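Local coordinates for putative carbohydrate metabolism domain-containing protein (Bacteroides vulgatus, PDB 3S30) that is of unknown function but may act in carbohydrate metabolism, possibly as a glycoside hydrolase, and has a galactose-binding-domain-like fold, at residues N165-I170 and L340-L345; S136-F141 and F153-S158; N189-S194 and T208-T213; G223-K228 and D244-Y249. All blocks are in the same frame, centred on the assembly; numbering follows the deposited sequence.

Contact 1: residues N165-I170 and L340-L345; sequences NCLQLI and LLIDDL. With NA (sodium ion), chain C.
Asn165 and Asp343 meet at a sodium ion, one giving a backbone carbonyl and the other a carboxylate. The metal lies 2.4 Å from Asn165 O and 2.5 Å from Asp343 OD1; Asn105 O and Glu107 OE2 complete the protein ligands. Asp343 OD1 also accepts from Asp344 N at 2.8 Å, while its other oxygen, OD2, takes a hydrogen bond from Arg162 N, so both ends of the carboxylate are in use and its rotation is fixed. Away from the ion the chains run on as antiparallel neighbours, part of a beta-sandwich consistent with the galactose-binding-like family. Two hydrogen-bonded pairs, Leu167 with Ile342 and Leu169 with Leu340, flank the non-hydrogen-bonded pair Gln168 with Leu341. Leu169 N reaches Leu340 O at 2.9 Å, and Leu340 N returns to Leu169 O at 2.8 Å. On the face that carries Leu167, Leu169, Leu340 and Ile342, Leu167 and Ile342 lie side by side, CB to CB 4.0 Å. On the opposite face, Leu341 has CG anti to its carbonyl carbon (chi1 -58°), which carries CD2 alongside Gln168 to within 3.8 Å of Gln168 CG. Trp291 of strand 291-297 touches the side chains of Cys166 and Leu341.

Contact 2: residues S136-F141 and F153-S158; sequences SGNQGF and FPTSIS
Asn138, the first residue of helix 138-142, lays its side chain against Phe153, Pro154 and Thr155. Its CB rests 3.8 Å from Phe153 CD2, and the amide carbon CG stays close to the same ring atom. OD1 then accepts from Thr155 N at 3.2 Å, in the carbonyl plane and on a lone pair, and also accepts a hydrogen bond from a water that bridges to Thr155 OG1, itself hydrogen-bonded to Asn189 O. On the other branch, ND2 donates to Thr155 O at 2.8 Å in an almost straight bond (175°) and gives a second one to Tyr120 O. One amide thus reads both backbone polar groups of Thr155. With an alanine in its place, Thr155 N and O would probably lose these mates and the water be held by one bond fewer. Asn138 O meets the edge of the Phe153 ring, 3.1 Å from Phe153 CE2, and over the face of that ring comes the edge of Phe141, planes at 68°. Phe141 CG is anti to the backbone N (chi1 -170°), which turns one ring face to Pro154 CD, 3.6 Å from Phe141 CG. An ST turn, Ser136 OG to Asn138 N, leads into the helix. Helix 138-142 is thereby seated against the start of strand 155-158, with Tyr119 of strand 117-124 beside Phe153 and Ala186 of strand 185-191 touching Phe141 and Pro154.

Contact 3: residues N189-S194 and T208-T213; sequences NLFIGS and TKFGTT
Phe191 offers a ring face to the edge of Phe210, the planes nearly perpendicular at 80° and Phe210 CE1 only 3.6 Å from Phe191 CG. Thr208 reaches the far end of the same Phe191 ring with its methyl, CG2 lying 3.6 Å from Phe191 CE2. Phe191 holds its CG between the backbone N and the carbonyl carbon (chi1 55°), which puts the ring against Thr208 and Phe210. Just past the rings the backbones join. Ser194 and Lys209 form an antiparallel hydrogen-bonded pair, with Ser194 N to Lys209 O at 2.9 Å and Lys209 N to Ser194 O at 2.8 Å. One step on, Gly211 N donates to Ile192 O, also at 2.8 Å. Between these bonds Gly193 presses its CA to 3.2 Å from Lys209 O, an approach with no room for a side chain, and its backbone angles call for glycine as well. Ile192 CG2 meets Thr212 CG2 at 3.5 Å.

A second shell sets this in place. Strand 193-195 pairs antiparallel with 208-213, which pairs in turn with 317-324. Ser320 OG bonds to Ile192 O, Val322 backs both phenylalanines, and Tyr249 and Leu251 lie against Phe210. Asn189 turns its OD1 to Gly137 N, and Lys209 sends NZ back to Ser206 O. The polar work between the segments is therefore done by main-chain groups, while Phe191, Phe210, Thr208, Ile192 and Thr212 meet through rings and methyls, so the join between 189-194 and 208-213 rests on backbone bonding plus an aromatic T-shaped pair.

Contact 4: residues G223-K228 and D244-Y249; sequences GYYKYK and DVFNIY
Phe246 stands over Tyr227 and Tyr225, the centre of a three-ring aromatic cluster. Against Tyr227 it comes edge to face, planes at 56°, with Phe246 CD2 3.4 Å from Tyr227 CG. Their side chains run antiparallel alongside one another, which brings Phe246 CB over the same tyrosine ring in a CH-pi contact, 3.9 Å from its centroid. The approach to Tyr225 is oblique, planes 48° apart, and there Phe246 CE2 lies 3.7 Å from Tyr225 CE2. Phe246 CZ sits over one face of Tyr225, toward the rim. The two tyrosines reach it from alternate positions of one strand: Tyr227 CG is anti to the backbone N (chi1 -173°), stretching the ring beneath Phe246 toward Asp244. At that end Asp244 O comes to 3.5 Å from Tyr227 CE2, at the ring's edge, while the hydroxyl makes its hydrogen bond elsewhere, to Ala325 O. The Asp244 carboxylate also has its partners beyond the two segments: OD2 is met by Ser326 OG, Ser338 OG and Ala335 N.

A leucine in place of Tyr227 would probably leave Phe246 without the flat surface it rests on and Ala325 O without its hydroxyl partner. Leu340 of strand 339-349 packs on all three rings, and Tyr225 OH bonds to His286 O. Strand 218-228 and residues 244-249 face each other across the interior, with Tyr227 CA and Phe246 CA 7.9 Å apart. With no hydrogen bond joining the two segments, their cohesion comes from ring packing, and the tyrosine hydroxyls serve to fix the rings to other parts of the chain.

In the fold
From the N terminus, contact 2 comes first, closing a short loop in which residues 136-141 meet 153-158. Contact 1 then opens at 165-170 and closes only at 340-345, and contacts 3 and 4 are both nested inside that long loop, in series with each other; none of the four cross. Strand 166-173 neighbours strand 155-158 of contact 2 and strand 185-191 of contact 3, while 339-349 pairs with 218-228 of contact 4. Contacts 2 and 3 meet through Asn189, hydrogen-bonded through its O to Thr155 OG1 and through OD1 to Gly137 N, and contacts 3 and 4 touch at Phe210 and Tyr249. Contacts 2 and 4 stay about 8 Å apart at their nearest atoms.

Contact 1: residues N165-I170 and L340-L345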
# COMPACT_ATOMS: atom_id res chain seq x y z
N ASN A 165 -0.54 -13.86 -12.51
CA ASN A 165 -1.30 -12.64 -12.20
C ASN A 165 -0.39 -11.62 -11.52
O ASN A 165 0.65 -11.99 -10.95
CB ASN A 165 -2.47 -12.88 -11.23
CG ASN A 165 -3.45 -13.97 -11.69
OD1 ASN A 165 -3.86 -14.03 -12.86
ND2 ASN A 165 -3.87 -14.81 -10.75
N CYS A 166 -0.79 -10.35 -11.56
CA CYS A 166 -0.05 -9.28 -10.87
C CYS A 166 -0.98 -8.35 -10.11
O CYS A 166 -2.20 -8.38 -10.29
CB CYS A 166 0.82 -8.48 -11.87
SG CYS A 166 -0.04 -7.55 -13.18
N LEU A 167 -0.41 -7.52 -9.25
CA LEU A 167 -1.16 -6.43 -8.63
C LEU A 167 -1.57 -5.38 -9.67
O LEU A 167 -0.79 -5.02 -10.56
CB LEU A 167 -0.31 -5.78 -7.54
CG LEU A 167 -0.98 -4.72 -6.67
CD1 LEU A 167 -2.09 -5.33 -5.87
CD2 LEU A 167 0.04 -4.02 -5.74
N GLN A 168 -2.81 -4.90 -9.56
CA GLN A 168 -3.34 -3.84 -10.40
C GLN A 168 -3.89 -2.74 -9.50
O GLN A 168 -4.94 -2.90 -8.88
CB GLN A 168 -4.46 -4.38 -11.30
CG GLN A 168 -5.06 -3.36 -12.28
CD GLN A 168 -6.35 -3.88 -12.92
OE1 GLN A 168 -6.32 -4.57 -13.94
NE2 GLN A 168 -7.51 -3.56 -12.30
N LEU A 169 -3.15 -1.64 -9.41
CA LEU A 169 -3.61 -0.49 -8.67
C LEU A 169 -4.07 0.58 -9.68
O LEU A 169 -3.28 1.05 -10.51
CB LEU A 169 -2.51 0.03 -7.73
CG LEU A 169 -1.97 -0.99 -6.71
CD1 LEU A 169 -0.90 -0.41 -5.81
CD2 LEU A 169 -3.10 -1.59 -5.86
N ILE A 170 -5.36 0.92 -9.62
CA ILE A 170 -5.92 1.96 -10.48
C ILE A 170 -6.64 3.01 -9.60
O ILE A 170 -7.66 2.72 -8.99
CB ILE A 170 -6.89 1.39 -11.51
CG1 ILE A 170 -6.26 0.21 -12.26
CG2 ILE A 170 -7.32 2.46 -12.51
CD1 ILE A 170 -7.15 -0.38 -13.37
N LEU A 340 -0.73 1.48 -11.63
CA LEU A 340 0.54 0.90 -11.21
C LEU A 340 0.34 -0.61 -11.17
O LEU A 340 -0.53 -1.10 -10.45
CB LEU A 340 0.96 1.40 -9.83
CG LEU A 340 2.30 0.91 -9.26
CD1 LEU A 340 3.50 1.40 -10.07
CD2 LEU A 340 2.43 1.37 -7.80
N LEU A 341 1.13 -1.32 -11.97
CA LEU A 341 1.16 -2.77 -11.91
C LEU A 341 2.41 -3.18 -11.15
O LEU A 341 3.46 -2.61 -11.35
CB LEU A 341 1.12 -3.39 -13.33
CG LEU A 341 -0.09 -3.02 -14.22
CD1 LEU A 341 -0.05 -3.72 -15.57
CD2 LEU A 341 -1.43 -3.30 -13.54
N ILE A 342 2.28 -4.14 -10.25
CA ILE A 342 3.42 -4.65 -9.50
C ILE A 342 3.42 -6.15 -9.55
O ILE A 342 2.37 -6.78 -9.48
CB ILE A 342 3.37 -4.21 -8.01
CG1 ILE A 342 3.25 -2.68 -7.89
CG2 ILE A 342 4.65 -4.68 -7.28
CD1 ILE A 342 4.49 -1.91 -8.43
N ASP A 343 4.60 -6.74 -9.65
CA ASP A 343 4.73 -8.19 -9.64
C ASP A 343 6.03 -8.62 -8.97
O ASP A 343 6.98 -7.83 -8.86
CB ASP A 343 4.70 -8.71 -11.07
CG ASP A 343 4.12 -10.09 -11.18
OD1 ASP A 343 3.86 -10.74 -10.13
OD2 ASP A 343 3.89 -10.53 -12.31
N ASP A 344 6.07 -9.88 -8.55
CA ASP A 344 7.26 -10.52 -7.98
C ASP A 344 7.99 -9.61 -6.99
O ASP A 344 9.16 -9.27 -7.18
CB ASP A 344 8.19 -11.01 -9.09
CG ASP A 344 7.54 -12.06 -9.96
OD1 ASP A 344 6.90 -12.98 -9.40
OD2 ASP A 344 7.67 -11.99 -11.20
N LEU A 345 7.27 -9.22 -5.95
CA LEU A 345 7.79 -8.38 -4.89
C LEU A 345 8.42 -9.26 -3.81
O LEU A 345 7.85 -10.28 -3.42
CB LEU A 345 6.64 -7.57 -4.29
CG LEU A 345 6.96 -6.59 -3.17
CD1 LEU A 345 7.78 -5.40 -3.70
CD2 LEU A 345 5.66 -6.14 -2.53
NA NA C . 2.63 -12.85 -9.91

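Contact 2: residues S136-F141 and F153-S158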
# COMPACT_ATOMS: atom_id res chain seq x y z
N SER A 136 -6.01 -2.66 1.86
CA SER A 136 -6.11 -1.62 0.85
C SER A 136 -7.28 -0.74 1.26
O SER A 136 -7.95 -1.02 2.25
CB SER A 136 -6.39 -2.22 -0.53
OG SER A 136 -7.76 -2.63 -0.67
N GLY A 137 -7.56 0.31 0.49
CA GLY A 137 -8.70 1.16 0.78
C GLY A 137 -9.99 0.73 0.11
O GLY A 137 -10.88 1.55 -0.06
N ASN A 138 -10.09 -0.55 -0.28
CA ASN A 138 -11.23 -1.03 -1.08
C ASN A 138 -12.54 -0.91 -0.32
O ASN A 138 -13.55 -0.59 -0.92
CB ASN A 138 -11.04 -2.48 -1.53
CG ASN A 138 -10.31 -2.60 -2.87
OD1 ASN A 138 -10.07 -1.62 -3.56
ND2 ASN A 138 -9.96 -3.84 -3.25
N GLN A 139 -12.52 -1.17 0.99
CA GLN A 139 -13.74 -1.05 1.80
C GLN A 139 -14.20 0.41 1.86
O GLN A 139 -15.40 0.69 1.90
CB GLN A 139 -13.53 -1.60 3.22
CG GLN A 139 -14.86 -1.86 3.95
CD GLN A 139 -14.70 -2.30 5.41
OE1 GLN A 139 -13.59 -2.31 5.96
NE2 GLN A 139 -15.81 -2.65 6.04
N GLY A 140 -13.24 1.34 1.87
CA GLY A 140 -13.56 2.76 1.83
C GLY A 140 -14.26 3.14 0.53
O GLY A 140 -15.19 3.95 0.52
N PHE A 141 -13.81 2.52 -0.57
CA PHE A 141 -14.38 2.78 -1.88
C PHE A 141 -15.81 2.22 -1.97
O PHE A 141 -16.69 2.81 -2.61
CB PHE A 141 -13.48 2.19 -2.99
CG PHE A 141 -13.87 2.63 -4.37
CD1 PHE A 141 -13.52 3.88 -4.84
CD2 PHE A 141 -14.57 1.79 -5.21
CE1 PHE A 141 -13.87 4.28 -6.12
CE2 PHE A 141 -14.93 2.18 -6.48
CZ PHE A 141 -14.58 3.43 -6.94
N PHE A 153 -12.79 -1.79 -8.56
CA PHE A 153 -12.13 -1.20 -7.37
C PHE A 153 -10.74 -0.63 -7.63
O PHE A 153 -10.11 -0.94 -8.65
CB PHE A 153 -12.11 -2.20 -6.20
CG PHE A 153 -13.41 -2.24 -5.44
CD1 PHE A 153 -14.52 -2.86 -6.00
CD2 PHE A 153 -13.54 -1.59 -4.21
CE1 PHE A 153 -15.72 -2.87 -5.33
CE2 PHE A 153 -14.74 -1.60 -3.55
CZ PHE A 153 -15.83 -2.24 -4.10
N PRO A 154 -10.27 0.25 -6.74
CA PRO A 154 -8.93 0.80 -6.93
C PRO A 154 -7.83 -0.26 -6.84
O PRO A 154 -6.78 -0.15 -7.51
CB PRO A 154 -8.79 1.85 -5.81
CG PRO A 154 -10.20 2.13 -5.32
CD PRO A 154 -11.00 0.91 -5.63
N THR A 155 -8.10 -1.29 -6.06
CA THR A 155 -7.16 -2.37 -5.82
C THR A 155 -7.74 -3.72 -6.24
O THR A 155 -8.78 -4.15 -5.74
CB THR A 155 -6.77 -2.40 -4.35
OG1 THR A 155 -6.22 -1.12 -4.01
CG2 THR A 155 -5.74 -3.48 -4.07
N SER A 156 -7.03 -4.37 -7.16
CA SER A 156 -7.43 -5.65 -7.74
C SER A 156 -6.17 -6.36 -8.23
O SER A 156 -5.05 -5.97 -7.87
CB SER A 156 -8.40 -5.43 -8.90
OG SER A 156 -8.99 -6.65 -9.33
N ILE A 157 -6.37 -7.42 -9.02
CA ILE A 157 -5.28 -8.11 -9.70
C ILE A 157 -5.56 -8.20 -11.20
O ILE A 157 -6.71 -8.13 -11.63
CB ILE A 157 -5.02 -9.57 -9.17
CG1 ILE A 157 -6.23 -10.49 -9.39
CG2 ILE A 157 -4.63 -9.54 -7.71
CD1 ILE A 157 -5.95 -11.95 -9.13
N SER A 158 -4.50 -8.38 -11.97
CA SER A 158 -4.59 -8.54 -13.42
C SER A 158 -3.98 -9.88 -13.78
O SER A 158 -3.01 -10.28 -13.16
CB SER A 158 -3.82 -7.41 -14.12
OG SER A 158 -3.40 -7.80 -15.41
O HOH W 1 -8.31 0.33 -2.74

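Contact 3: residues N189-S194 and T208-T213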
# COMPACT_ATOMS: atom_id res chain seq x y z
N ASN A 189 -4.16 1.35 -3.97
CA ASN A 189 -3.14 1.05 -2.99
C ASN A 189 -3.17 -0.37 -2.46
O ASN A 189 -4.12 -1.12 -2.64
CB ASN A 189 -3.17 2.07 -1.84
CG ASN A 189 -4.54 2.16 -1.13
OD1 ASN A 189 -5.41 1.29 -1.28
ND2 ASN A 189 -4.71 3.22 -0.35
N LEU A 190 -2.07 -0.75 -1.81
CA LEU A 190 -1.98 -2.02 -1.14
C LEU A 190 -1.00 -1.82 -0.02
O LEU A 190 0.01 -1.16 -0.21
CB LEU A 190 -1.48 -3.11 -2.09
CG LEU A 190 -1.67 -4.55 -1.61
CD1 LEU A 190 -3.11 -5.02 -1.85
CD2 LEU A 190 -0.65 -5.50 -2.27
N PHE A 191 -1.28 -2.36 1.15
CA PHE A 191 -0.33 -2.28 2.22
C PHE A 191 -0.47 -3.41 3.24
O PHE A 191 -1.51 -4.10 3.31
CB PHE A 191 -0.42 -0.92 2.90
CG PHE A 191 -1.79 -0.57 3.39
CD1 PHE A 191 -2.20 -0.94 4.66
CD2 PHE A 191 -2.67 0.14 2.59
CE1 PHE A 191 -3.47 -0.61 5.12
CE2 PHE A 191 -3.94 0.47 3.04
CZ PHE A 191 -4.35 0.09 4.31
N ILE A 192 0.60 -3.60 4.01
CA ILE A 192 0.58 -4.51 5.14
C ILE A 192 0.08 -3.76 6.39
O ILE A 192 0.64 -2.73 6.78
CB ILE A 192 1.97 -5.13 5.39
CG1 ILE A 192 2.42 -5.92 4.16
CG2 ILE A 192 1.96 -6.05 6.62
CD1 ILE A 192 3.81 -6.53 4.28
N GLY A 193 -0.98 -4.28 7.01
CA GLY A 193 -1.58 -3.68 8.19
C GLY A 193 -3.09 -3.86 8.14
O GLY A 193 -3.58 -4.98 7.95
N SER A 194 -3.84 -2.77 8.27
CA SER A 194 -5.30 -2.85 8.21
C SER A 194 -5.97 -1.51 7.87
O SER A 194 -5.37 -0.43 8.03
CB SER A 194 -5.84 -3.39 9.53
OG SER A 194 -5.47 -2.54 10.60
N THR A 208 -5.69 4.15 6.98
CA THR A 208 -4.70 3.19 6.49
C THR A 208 -3.66 2.96 7.57
O THR A 208 -2.82 3.81 7.82
CB THR A 208 -3.95 3.71 5.23
OG1 THR A 208 -3.38 5.00 5.50
CG2 THR A 208 -4.87 3.79 4.05
N LYS A 209 -3.72 1.80 8.22
CA LYS A 209 -2.80 1.50 9.31
C LYS A 209 -1.74 0.51 8.85
O LYS A 209 -2.04 -0.51 8.21
CB LYS A 209 -3.58 1.02 10.54
CG LYS A 209 -4.63 2.04 10.97
CD LYS A 209 -4.71 2.24 12.44
CE LYS A 209 -5.67 3.38 12.80
NZ LYS A 209 -5.03 4.75 12.73
N PHE A 210 -0.49 0.84 9.14
CA PHE A 210 0.65 0.14 8.56
C PHE A 210 1.41 -0.66 9.61
O PHE A 210 1.85 -0.11 10.63
CB PHE A 210 1.63 1.15 7.93
CG PHE A 210 1.02 2.03 6.89
CD1 PHE A 210 0.11 1.52 5.94
CD2 PHE A 210 1.39 3.36 6.79
CE1 PHE A 210 -0.43 2.35 4.95
CE2 PHE A 210 0.85 4.19 5.80
CZ PHE A 210 -0.05 3.69 4.89
N GLY A 211 1.56 -1.95 9.35
CA GLY A 211 2.44 -2.79 10.15
C GLY A 211 1.92 -4.19 10.39
O GLY A 211 0.70 -4.42 10.51
N THR A 212 2.86 -5.13 10.45
CA THR A 212 2.58 -6.46 10.98
C THR A 212 3.84 -6.98 11.63
O THR A 212 4.95 -6.62 11.22
CB THR A 212 2.08 -7.45 9.90
OG1 THR A 212 1.31 -8.49 10.51
CG2 THR A 212 3.25 -8.05 9.14
N THR A 213 3.68 -7.84 12.62
CA THR A 213 4.79 -8.33 13.41
C THR A 213 5.80 -9.06 12.51
O THR A 213 5.43 -9.91 11.69
CB THR A 213 4.29 -9.20 14.56
OG1 THR A 213 3.44 -8.41 15.41
CG2 THR A 213 5.46 -9.77 15.37

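Contact 4: residues G223-K228 and D244-Y249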
# COMPACT_ATOMS: atom_id res chain seq x y z
N GLY A 223 11.24 -5.66 -6.59
CA GLY A 223 10.07 -6.06 -7.36
C GLY A 223 10.11 -5.44 -8.74
O GLY A 223 11.12 -4.87 -9.13
N TYR A 224 9.01 -5.57 -9.47
CA TYR A 224 8.90 -5.06 -10.84
C TYR A 224 7.62 -4.24 -10.95
O TYR A 224 6.63 -4.59 -10.33
CB TYR A 224 8.87 -6.21 -11.85
CG TYR A 224 10.20 -6.92 -11.99
CD1 TYR A 224 10.61 -7.86 -11.05
CD2 TYR A 224 11.04 -6.67 -13.08
CE1 TYR A 224 11.82 -8.52 -11.16
CE2 TYR A 224 12.26 -7.32 -13.21
CZ TYR A 224 12.64 -8.24 -12.25
OH TYR A 224 13.84 -8.90 -12.38
N TYR A 225 7.66 -3.16 -11.74
CA TYR A 225 6.47 -2.33 -11.97
C TYR A 225 6.27 -1.91 -13.44
O TYR A 225 7.18 -2.00 -14.28
CB TYR A 225 6.52 -1.08 -11.07
CG TYR A 225 7.30 0.07 -11.66
CD1 TYR A 225 8.66 0.20 -11.44
CD2 TYR A 225 6.68 1.03 -12.45
CE1 TYR A 225 9.39 1.25 -11.99
CE2 TYR A 225 7.39 2.08 -13.00
CZ TYR A 225 8.74 2.19 -12.76
OH TYR A 225 9.44 3.24 -13.32
N LYS A 226 5.04 -1.49 -13.73
CA LYS A 226 4.70 -0.70 -14.90
C LYS A 226 3.83 0.44 -14.37
O LYS A 226 3.08 0.26 -13.40
CB LYS A 226 3.88 -1.52 -15.91
CG LYS A 226 4.58 -2.72 -16.55
CD LYS A 226 3.68 -3.35 -17.60
CE LYS A 226 4.33 -4.52 -18.31
NZ LYS A 226 3.42 -5.22 -19.28
N TYR A 227 3.92 1.61 -14.99
CA TYR A 227 3.15 2.77 -14.55
C TYR A 227 2.78 3.65 -15.71
O TYR A 227 3.59 3.93 -16.60
CB TYR A 227 3.92 3.62 -13.54
CG TYR A 227 3.09 4.75 -12.92
CD1 TYR A 227 1.98 4.47 -12.12
CD2 TYR A 227 3.41 6.07 -13.14
CE1 TYR A 227 1.23 5.49 -11.56
CE2 TYR A 227 2.68 7.10 -12.57
CZ TYR A 227 1.59 6.81 -11.78
OH TYR A 227 0.87 7.84 -11.23
N LYS A 228 1.53 4.09 -15.68
CA LYS A 228 0.99 5.04 -16.64
C LYS A 228 0.11 6.00 -15.82
O LYS A 228 -0.83 5.57 -15.15
CB LYS A 228 0.23 4.27 -17.72
CG LYS A 228 -0.71 5.07 -18.62
CD LYS A 228 0.02 5.80 -19.72
CE LYS A 228 -0.93 6.19 -20.85
NZ LYS A 228 -0.19 6.82 -21.99
N ASP A 244 0.70 12.65 -12.77
CA ASP A 244 0.61 11.91 -11.51
C ASP A 244 1.86 11.06 -11.31
O ASP A 244 2.46 10.58 -12.29
CB ASP A 244 -0.63 11.00 -11.52
CG ASP A 244 -1.09 10.61 -10.11
OD1 ASP A 244 -0.46 11.02 -9.09
OD2 ASP A 244 -2.09 9.87 -10.04
N VAL A 245 2.27 10.90 -10.05
CA VAL A 245 3.36 9.98 -9.72
C VAL A 245 2.87 9.00 -8.67
O VAL A 245 1.94 9.29 -7.92
CB VAL A 245 4.68 10.71 -9.28
CG1 VAL A 245 5.09 11.78 -10.34
CG2 VAL A 245 4.56 11.34 -7.87
N PHE A 246 3.48 7.82 -8.66
CA PHE A 246 3.11 6.75 -7.76
C PHE A 246 4.09 6.70 -6.60
O PHE A 246 5.11 7.38 -6.62
CB PHE A 246 3.09 5.42 -8.51
CG PHE A 246 4.46 4.89 -8.91
CD1 PHE A 246 5.18 4.06 -8.06
CD2 PHE A 246 5.00 5.17 -10.16
CE1 PHE A 246 6.43 3.54 -8.44
CE2 PHE A 246 6.24 4.66 -10.54
CZ PHE A 246 6.95 3.84 -9.67
N ASN A 247 3.79 5.89 -5.60
CA ASN A 247 4.73 5.72 -4.49
C ASN A 247 4.91 4.25 -4.15
O ASN A 247 3.99 3.46 -4.27
CB ASN A 247 4.31 6.54 -3.26
CG ASN A 247 5.48 6.85 -2.31
OD1 ASN A 247 6.61 6.42 -2.55
ND2 ASN A 247 5.21 7.58 -1.24
N ILE A 248 6.12 3.90 -3.76
CA ILE A 248 6.44 2.59 -3.19
C ILE A 248 7.39 2.86 -2.03
O ILE A 248 8.40 3.57 -2.19
CB ILE A 248 7.13 1.65 -4.22
CG1 ILE A 248 6.18 1.31 -5.37
CG2 ILE A 248 7.62 0.35 -3.55
CD1 ILE A 248 6.81 0.32 -6.41
N TYR A 249 7.07 2.30 -0.87
CA TYR A 249 7.98 2.32 0.27
C TYR A 249 7.69 1.19 1.28
O TYR A 249 6.69 0.48 1.19
CB TYR A 249 7.95 3.68 0.97
CG TYR A 249 6.65 4.03 1.66
CD1 TYR A 249 5.61 4.63 0.96
CD2 TYR A 249 6.47 3.81 3.02
CE1 TYR A 249 4.43 4.98 1.58
CE2 TYR A 249 5.28 4.14 3.66
CZ TYR A 249 4.26 4.72 2.92
OH TYR A 249 3.07 5.07 3.53